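Transcriptional regulator Tm0710 (Thermotoga maritima, PDB 2A61) probably binds DNA as a dimeric transcriptional regulator of the MarR family, through a winged helix-turn-helix domain in each subunit. Local coordinates at residues F36-K41 with G51-L56; Q40-Y43 with P47-P50; G66-L71 with G75-T80. One frame throughout, in Å; residues are numbered along the deposited sequence.

Contact 1 (F36-K41 with G51-L56); sequences FDILQK and GELSVL
Leu-56 and Leu-53, one helical turn apart on 51-56, lie against Lys-41 and Ile-38, which are spaced the same way on 36-41. The contact therefore has two layers, one at the surface and one inside. In the outer layer Leu-56 meets the aliphatic part of Lys-41. Its CD2 rests on the root of the lysine, 3.8 Å from Lys-41 CB, while its other branch reaches farther out along the chain, where Leu-56 CD1 is only 3.4 Å from Lys-41 CE, tighter than ordinary van der Waals contact. The lysine can be touched at both places because its chain bends at chi2 and chi3 (53° and 60°) and curls over the leucine; its NZ goes on to a salt bridge with Glu-45. Leu-56 CD2 also approaches the backbone, 3.9 Å from Asp-37 O. In the inner layer Ile-38 and Leu-53 lie roughly perpendicular. Ile-38 puts its CG2 methyl into the fork of the leucine, 3.9 Å from Leu-53 CD1 and 4.0 Å from Leu-53 CD2, so both branches hold the one methyl. No hydrogen bond joins the two segments. The axes of the two helical segments pass 10.7 Å apart at 119°, so side chains fill most of the interface. Farther in, helix 61-73 closes the inner layer, with Leu-67 against Ile-38 and Val-68 against Leu-53, and the far face of helix 33-45 packs through Phe-36 and Leu-39 on Ile-101 of helix 95-119.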
loop_
_atom_site.group_PDB
_atom_site.type_symbol
_atom_site.label_atom_id
_atom_site.label_comp_id
_atom_site.label_asym_id
_atom_site.label_seq_id
_atom_site.Cartn_x
_atom_site.Cartn_y
_atom_site.Cartn_z
ATOM N N PHE A 36 -6.454 -4.523 8.700
ATOM C CA PHE A 36 -5.286 -5.264 8.241
ATOM C C PHE A 36 -3.991 -4.430 8.274
ATOM O O PHE A 36 -2.927 -4.937 8.619
ATOM C CB PHE A 36 -5.512 -5.785 6.805
ATOM C CG PHE A 36 -4.356 -6.555 6.260
ATOM C CD1 PHE A 36 -3.996 -7.777 6.820
ATOM C CD2 PHE A 36 -3.629 -6.075 5.180
ATOM C CE1 PHE A 36 -2.902 -8.491 6.307
ATOM C CE2 PHE A 36 -2.545 -6.792 4.681
ATOM C CZ PHE A 36 -2.200 -7.991 5.256
ATOM N N ASP A 37 -4.101 -3.158 7.907
ATOM C CA ASP A 37 -2.963 -2.233 7.975
ATOM C C ASP A 37 -2.393 -2.111 9.415
ATOM O O ASP A 37 -1.170 -2.029 9.592
ATOM C CB ASP A 37 -3.362 -0.853 7.475
ATOM C CG ASP A 37 -3.521 -0.775 5.955
ATOM O OD1 ASP A 37 -2.867 -1.535 5.182
ATOM O OD2 ASP A 37 -4.351 0.072 5.546
ATOM N N ILE A 38 -3.276 -2.076 10.420
ATOM C CA ILE A 38 -2.842 -2.160 11.828
ATOM C C ILE A 38 -2.142 -3.489 12.113
ATOM O O ILE A 38 -1.063 -3.513 12.720
ATOM C CB ILE A 38 -4.020 -2.020 12.811
ATOM C CG1 ILE A 38 -4.615 -0.599 12.718
ATOM C CG2 ILE A 38 -3.612 -2.442 14.207
ATOM C CD1 ILE A 38 -5.936 -0.490 13.415
ATOM N N LEU A 39 -2.746 -4.588 11.679
ATOM C CA LEU A 39 -2.181 -5.918 11.984
ATOM C C LEU A 39 -0.852 -6.135 11.313
ATOM O O LEU A 39 0.072 -6.671 11.942
ATOM C CB LEU A 39 -3.098 -7.054 11.555
ATOM C CG LEU A 39 -4.368 -7.375 12.308
ATOM C CD1 LEU A 39 -5.134 -8.488 11.547
ATOM C CD2 LEU A 39 -4.019 -7.830 13.719
ATOM N N GLN A 40 -0.743 -5.747 10.030
ATOM C CA GLN A 40 0.515 -5.939 9.307
ATOM C C GLN A 40 1.656 -5.043 9.778
ATOM O O GLN A 40 2.789 -5.481 9.784
ATOM C CB GLN A 40 0.345 -5.914 7.771
ATOM C CG GLN A 40 0.124 -4.594 7.163
ATOM C CD GLN A 40 0.317 -4.617 5.629
ATOM O OE1 GLN A 40 -0.176 -3.742 4.926
ATOM N NE2 GLN A 40 1.041 -5.616 5.129
ATOM N N LYS A 41 1.335 -3.825 10.208
ATOM C CA LYS A 41 2.308 -2.940 10.844
ATOM C C LYS A 41 2.902 -3.526 12.121
ATOM O O LYS A 41 4.131 -3.499 12.299
ATOM C CB LYS A 41 1.679 -1.589 11.131
ATOM C CG LYS A 41 2.603 -0.581 11.771
ATOM C CD LYS A 41 3.939 -0.364 10.994
ATOM C CE LYS A 41 3.759 0.144 9.549
ATOM N NZ LYS A 41 5.056 0.291 8.735
ATOM N N GLY A 51 -1.643 5.963 19.730
ATOM C CA GLY A 51 -1.234 7.152 18.987
ATOM C C GLY A 51 -0.427 6.900 17.729
ATOM O O GLY A 51 -0.627 7.595 16.754
ATOM N N GLU A 52 0.499 5.932 17.756
ATOM C CA GLU A 52 1.292 5.547 16.573
ATOM C C GLU A 52 0.426 4.925 15.455
ATOM O O GLU A 52 0.646 5.149 14.253
ATOM C CB GLU A 52 2.383 4.553 16.984
ATOM C CG GLU A 52 3.464 5.204 17.918
ATOM C CD GLU A 52 4.492 4.225 18.514
ATOM O OE1 GLU A 52 4.209 3.024 18.595
ATOM O OE2 GLU A 52 5.585 4.682 18.977
ATOM N N LEU A 53 -0.565 4.138 15.840
ATOM C CA LEU A 53 -1.532 3.584 14.874
ATOM C C LEU A 53 -2.373 4.687 14.214
ATOM O O LEU A 53 -2.653 4.626 13.027
ATOM C CB LEU A 53 -2.432 2.539 15.549
ATOM C CG LEU A 53 -1.735 1.274 16.074
ATOM C CD1 LEU A 53 -2.786 0.317 16.782
ATOM C CD2 LEU A 53 -1.022 0.549 14.943
ATOM N N SER A 54 -2.762 5.692 14.999
ATOM C CA SER A 54 -3.491 6.866 14.499
ATOM C C SER A 54 -2.671 7.640 13.417
ATOM O O SER A 54 -3.183 8.011 12.349
ATOM C CB SER A 54 -3.857 7.765 15.702
ATOM O OG SER A 54 -4.293 8.996 15.231
ATOM N N VAL A 55 -1.377 7.824 13.691
ATOM C CA VAL A 55 -0.458 8.523 12.773
ATOM C C VAL A 55 -0.253 7.684 11.517
ATOM O O VAL A 55 -0.291 8.230 10.421
ATOM C CB VAL A 55 0.892 8.895 13.468
ATOM C CG1 VAL A 55 1.904 9.423 12.469
ATOM C CG2 VAL A 55 0.650 9.949 14.591
ATOM N N LEU A 56 -0.048 6.375 11.691
ATOM C CA LEU A 56 0.120 5.428 10.591
ATOM C C LEU A 56 -1.047 5.412 9.615
ATOM O O LEU A 56 -0.861 5.521 8.386
ATOM C CB LEU A 56 0.313 3.987 11.142
ATOM C CG LEU A 56 0.088 2.819 10.154
ATOM C CD1 LEU A 56 1.348 2.539 9.245
ATOM C CD2 LEU A 56 -0.410 1.573 10.894
#

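Contact 2 (Q40-Y43 with P47-P50); sequences QKIY and PKRP
The link between helix 33-45 and helix 50-57, within the winged helix-turn-helix region of this MarR-family protein, turns back here so that Lys-48 lies over the helix it has just left. Its chain does nearly all the touching. Near the root, Lys-48 CG sits 3.7 Å from Ile-42 CG1, the two side chains running antiparallel as they pass. Farther out, Lys-48 CE comes 3.8 Å from Lys-41 CG and nearly as close to the next carbon of that lysine. A bend at chi2 (-67°) followed by two extended torsions lets Lys-48 serve both neighbours: its first carbons cover the isoleucine, and the straight remainder passes at a slant across the inner carbons of Lys-41. The two ammonium groups stay apart, Lys-41 NZ and Lys-48 NZ being 5.9 Å from each other, and each makes a salt bridge to a different carboxylate oxygen of Glu-45. That shared acid probably offsets the repulsion between the like charges. Pro-47 contributes less, Ile-42 CG2 lying 4.4 Å from Pro-47 N. At the far end of the loop Arg-49 takes the N-cap position of the following helix, and its backbone N is hydrogen-bonded to the side-chain OE1 of Glu-52. Strand 88-93 also holds the loop, through backbone hydrogen bonding of Lys-48 with Leu-91 and packing of Pro-47 on Val-92, while Leu-53 of helix 50-57 touches Lys-48.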
loop_
_atom_site.group_PDB
_atom_site.type_symbol
_atom_site.label_atom_id
_atom_site.label_comp_id
_atom_site.label_asym_id
_atom_site.label_seq_id
_atom_site.Cartn_x
_atom_site.Cartn_y
_atom_site.Cartn_z
ATOM N N GLN A 40 -0.743 -5.747 10.030
ATOM C CA GLN A 40 0.515 -5.939 9.307
ATOM C C GLN A 40 1.656 -5.043 9.778
ATOM O O GLN A 40 2.789 -5.481 9.784
ATOM C CB GLN A 40 0.345 -5.914 7.771
ATOM C CG GLN A 40 0.124 -4.594 7.163
ATOM C CD GLN A 40 0.317 -4.617 5.629
ATOM O OE1 GLN A 40 -0.176 -3.742 4.926
ATOM N NE2 GLN A 40 1.041 -5.616 5.129
ATOM N N LYS A 41 1.335 -3.825 10.208
ATOM C CA LYS A 41 2.308 -2.940 10.844
ATOM C C LYS A 41 2.902 -3.526 12.121
ATOM O O LYS A 41 4.131 -3.499 12.299
ATOM C CB LYS A 41 1.679 -1.589 11.131
ATOM C CG LYS A 41 2.603 -0.581 11.771
ATOM C CD LYS A 41 3.939 -0.364 10.994
ATOM C CE LYS A 41 3.759 0.144 9.549
ATOM N NZ LYS A 41 5.056 0.291 8.735
ATOM N N ILE A 42 2.044 -4.082 12.977
ATOM C CA ILE A 42 2.496 -4.673 14.220
ATOM C C ILE A 42 3.226 -5.976 13.895
ATOM O O ILE A 42 4.200 -6.325 14.562
ATOM C CB ILE A 42 1.308 -4.911 15.226
ATOM C CG1 ILE A 42 0.677 -3.577 15.625
ATOM C CG2 ILE A 42 1.778 -5.700 16.465
ATOM C CD1 ILE A 42 -0.762 -3.705 16.340
ATOM N N TYR A 43 2.757 -6.699 12.880
ATOM C CA TYR A 43 3.395 -7.948 12.499
ATOM C C TYR A 43 4.859 -7.714 12.113
ATOM O O TYR A 43 5.737 -8.486 12.476
ATOM C CB TYR A 43 2.659 -8.587 11.324
ATOM C CG TYR A 43 3.293 -9.870 10.797
ATOM C CD1 TYR A 43 2.850 -11.119 11.238
ATOM C CD2 TYR A 43 4.319 -9.830 9.821
ATOM C CE1 TYR A 43 3.438 -12.303 10.749
ATOM C CE2 TYR A 43 4.900 -10.994 9.326
ATOM C CZ TYR A 43 4.422 -12.218 9.781
ATOM O OH TYR A 43 4.963 -13.361 9.301
ATOM N N PRO A 47 5.150 -4.037 18.665
ATOM C CA PRO A 47 4.181 -3.352 19.535
ATOM C C PRO A 47 4.026 -1.893 19.148
ATOM O O PRO A 47 5.025 -1.197 18.873
ATOM C CB PRO A 47 4.792 -3.465 20.934
ATOM C CG PRO A 47 5.720 -4.643 20.851
ATOM C CD PRO A 47 6.181 -4.770 19.431
ATOM N N LYS A 48 2.779 -1.432 19.090
ATOM C CA LYS A 48 2.505 -0.082 18.692
ATOM C C LYS A 48 1.588 0.563 19.724
ATOM O O LYS A 48 0.613 -0.062 20.206
ATOM C CB LYS A 48 1.859 -0.024 17.294
ATOM C CG LYS A 48 2.692 -0.495 16.164
ATOM C CD LYS A 48 3.893 0.487 15.963
ATOM C CE LYS A 48 4.753 0.109 14.770
ATOM N NZ LYS A 48 5.874 1.107 14.556
ATOM N N ARG A 49 1.880 1.834 20.035
ATOM C CA ARG A 49 0.976 2.623 20.897
ATOM C C ARG A 49 -0.241 3.024 20.060
ATOM O O ARG A 49 -0.136 3.123 18.832
ATOM C CB ARG A 49 1.686 3.906 21.396
ATOM C CG ARG A 49 3.068 3.642 22.052
ATOM C CD ARG A 49 3.713 4.944 22.508
ATOM N NE ARG A 49 4.972 4.708 23.258
ATOM C CZ ARG A 49 5.026 4.524 24.576
ATOM N NH1 ARG A 49 3.914 4.485 25.295
ATOM N NH2 ARG A 49 6.201 4.347 25.193
ATOM N N PRO A 50 -1.388 3.289 20.719
ATOM C CA PRO A 50 -2.578 3.697 19.984
ATOM C C PRO A 50 -2.374 4.980 19.185
ATOM O O PRO A 50 -2.862 5.068 18.089
ATOM C CB PRO A 50 -3.627 3.902 21.090
ATOM C CG PRO A 50 -3.156 3.111 22.212
ATOM C CD PRO A 50 -1.656 3.152 22.171
#

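Contact 3 (G66-L71 with G75-T80); sequences GLVKRL and GYLTRT
Leu-71 meets the chain that leaves its own helix with both its carbonyl and its side chain. Leu-71 O accepts two backbone bonds of different geometry. Tyr-76 N approaches nearly in line with the C=O bond at 2.8 Å, whereas Leu-77 N, at 3.2 Å, stands well above the carbonyl plane, 63° out of it. The leucine branches divide their partners likewise. Leu-71 CD2 lies 3.8 Å from Tyr-76 CB and comes obliquely to the start of the ring, and Leu-71 CD1 meets Leu-77 CD1, also at 3.8 Å. Leu-77 has CG anti to its carbonyl carbon (chi1 -75°), which turns CG and CD1 onto Leu-71 CB. One turn earlier in the helix, Val-68 CG1 makes a looser contact of 4.4 Å with Leu-77 CD1. What brings these groups together is the helix end: Gly-75, with positive phi (86°), closes helix 61-73 in a Schellman motif and redirects the chain into strand 77-82. Around this shell, Leu-39 and Ile-42 of helix 33-45 pack on Leu-77, Lys-96 makes a cation-pi contact with Tyr-76, and Arg-79 is salt-bridged to Glu-72. Strand 77-82 then pairs antiparallel with 88-93. Helices 33-45, 50-57 and 61-73 followed by an antiparallel hairpin fit the winged helix-turn-helix of MarR proteins, in which helix 61-73 would be the recognition helix and the hairpin the wing.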
loop_
_atom_site.group_PDB
_atom_site.type_symbol
_atom_site.label_atom_id
_atom_site.label_comp_id
_atom_site.label_asym_id
_atom_site.label_seq_id
_atom_site.Cartn_x
_atom_site.Cartn_y
_atom_site.Cartn_z
ATOM N N GLY A 66 -12.071 2.054 17.658
ATOM C CA GLY A 66 -13.078 1.128 17.088
ATOM C C GLY A 66 -12.499 -0.070 16.345
ATOM O O GLY A 66 -12.964 -1.223 16.511
ATOM N N LEU A 67 -11.487 0.196 15.512
ATOM C CA LEU A 67 -10.788 -0.844 14.784
ATOM C C LEU A 67 -10.084 -1.868 15.684
ATOM O O LEU A 67 -10.157 -3.045 15.423
ATOM C CB LEU A 67 -9.765 -0.237 13.772
ATOM C CG LEU A 67 -10.294 0.769 12.718
ATOM C CD1 LEU A 67 -9.148 1.536 12.066
ATOM C CD2 LEU A 67 -11.138 0.015 11.631
ATOM N N VAL A 68 -9.328 -1.376 16.674
ATOM C CA VAL A 68 -8.528 -2.205 17.598
ATOM C C VAL A 68 -9.448 -3.033 18.522
ATOM O O VAL A 68 -9.198 -4.198 18.773
ATOM C CB VAL A 68 -7.572 -1.303 18.386
ATOM C CG1 VAL A 68 -6.981 -2.031 19.594
ATOM C CG2 VAL A 68 -6.433 -0.762 17.413
ATOM N N LYS A 69 -10.500 -2.407 19.018
ATOM C CA LYS A 69 -11.469 -3.086 19.930
ATOM C C LYS A 69 -12.047 -4.367 19.324
ATOM O O LYS A 69 -12.203 -5.374 20.011
ATOM C CB LYS A 69 -12.598 -2.105 20.241
ATOM C CG LYS A 69 -13.776 -2.634 21.021
ATOM C CD LYS A 69 -14.775 -1.508 21.327
ATOM C CE LYS A 69 -15.436 -0.936 20.043
ATOM N NZ LYS A 69 -16.324 0.225 20.317
ATOM N N ARG A 70 -12.359 -4.315 18.027
ATOM C CA ARG A 70 -12.861 -5.498 17.297
ATOM C C ARG A 70 -11.754 -6.530 17.109
ATOM O O ARG A 70 -11.974 -7.709 17.257
ATOM C CB ARG A 70 -13.325 -5.108 15.919
ATOM C CG ARG A 70 -14.773 -4.695 15.791
ATOM C CD ARG A 70 -15.032 -4.627 14.233
ATOM N NE ARG A 70 -14.755 -3.268 13.838
ATOM C CZ ARG A 70 -14.580 -2.832 12.606
ATOM N NH1 ARG A 70 -14.609 -3.657 11.570
ATOM N NH2 ARG A 70 -14.381 -1.550 12.442
ATOM N N LEU A 71 -10.551 -6.076 16.770
ATOM C CA LEU A 71 -9.425 -7.008 16.628
ATOM C C LEU A 71 -9.078 -7.712 17.939
ATOM O O LEU A 71 -8.655 -8.864 17.923
ATOM C CB LEU A 71 -8.185 -6.287 16.048
ATOM C CG LEU A 71 -8.254 -5.883 14.568
ATOM C CD1 LEU A 71 -7.059 -4.983 14.179
ATOM C CD2 LEU A 71 -8.294 -7.120 13.627
ATOM N N GLY A 75 -9.685 -11.768 18.832
ATOM C CA GLY A 75 -8.471 -12.540 19.114
ATOM C C GLY A 75 -7.298 -12.303 18.180
ATOM O O GLY A 75 -6.396 -13.142 18.133
ATOM N N TYR A 76 -7.320 -11.212 17.404
ATOM C CA TYR A 76 -6.191 -10.878 16.470
ATOM C C TYR A 76 -5.073 -10.004 17.068
ATOM O O TYR A 76 -3.885 -10.091 16.662
ATOM C CB TYR A 76 -6.745 -10.214 15.189
ATOM C CG TYR A 76 -7.695 -11.108 14.441
ATOM C CD1 TYR A 76 -7.220 -12.224 13.752
ATOM C CD2 TYR A 76 -9.080 -10.868 14.447
ATOM C CE1 TYR A 76 -8.074 -13.065 13.079
ATOM C CE2 TYR A 76 -9.959 -11.733 13.761
ATOM C CZ TYR A 76 -9.434 -12.816 13.083
ATOM O OH TYR A 76 -10.234 -13.705 12.415
ATOM N N LEU A 77 -5.469 -9.198 18.052
ATOM C CA LEU A 77 -4.599 -8.339 18.821
ATOM C C LEU A 77 -4.801 -8.589 20.316
ATOM O O LEU A 77 -5.853 -9.035 20.750
ATOM C CB LEU A 77 -4.936 -6.858 18.568
ATOM C CG LEU A 77 -4.470 -6.315 17.213
ATOM C CD1 LEU A 77 -4.690 -4.826 17.128
ATOM C CD2 LEU A 77 -3.018 -6.603 17.011
ATOM N N THR A 78 -3.791 -8.258 21.088
ATOM C CA THR A 78 -3.931 -8.139 22.540
ATOM C C THR A 78 -3.187 -6.881 22.953
ATOM O O THR A 78 -2.853 -6.040 22.083
ATOM C CB THR A 78 -3.555 -9.461 23.290
ATOM O OG1 THR A 78 -3.921 -9.352 24.663
ATOM C CG2 THR A 78 -2.062 -9.835 23.171
ATOM N N ARG A 79 -2.911 -6.748 24.248
ATOM C CA ARG A 79 -2.470 -5.513 24.859
ATOM C C ARG A 79 -1.383 -5.879 25.896
ATOM O O ARG A 79 -1.434 -6.946 26.496
ATOM C CB ARG A 79 -3.679 -5.013 25.627
ATOM C CG ARG A 79 -3.715 -3.603 25.987
ATOM C CD ARG A 79 -5.113 -3.387 26.515
ATOM N NE ARG A 79 -6.011 -2.953 25.455
ATOM C CZ ARG A 79 -6.698 -1.819 25.496
ATOM N NH1 ARG A 79 -6.617 -1.028 26.552
ATOM N NH2 ARG A 79 -7.447 -1.467 24.470
ATOM N N THR A 80 -0.426 -4.976 26.100
ATOM C CA THR A 80 0.555 -5.076 27.171
ATOM C C THR A 80 0.916 -3.661 27.707
ATOM O O THR A 80 0.937 -2.680 26.953
ATOM C CB THR A 80 1.792 -5.924 26.719
ATOM O OG1 THR A 80 2.651 -6.173 27.841
ATOM C CG2 THR A 80 2.561 -5.224 25.574
#

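All three contacts belong to one winged helix-turn-helix unit. Contacts 1 and 2 share Lys-41 and start from helix 33-45; with centres about 6 Å apart, they form adjoining layers on that helix. Both are partly buried, with lysine carbons over an apolar layer, and neither has a hydrogen bond across it; their charged ends turn to an acid outside the segments. Contact 3, more buried despite its place farther from the chain centre, combines leucine packing with backbone hydrogen bonds at a helix end. It meets the other two through the shared apolar core, where helices 33-45, 50-57 and 61-73 come together with the first strand of the hairpin.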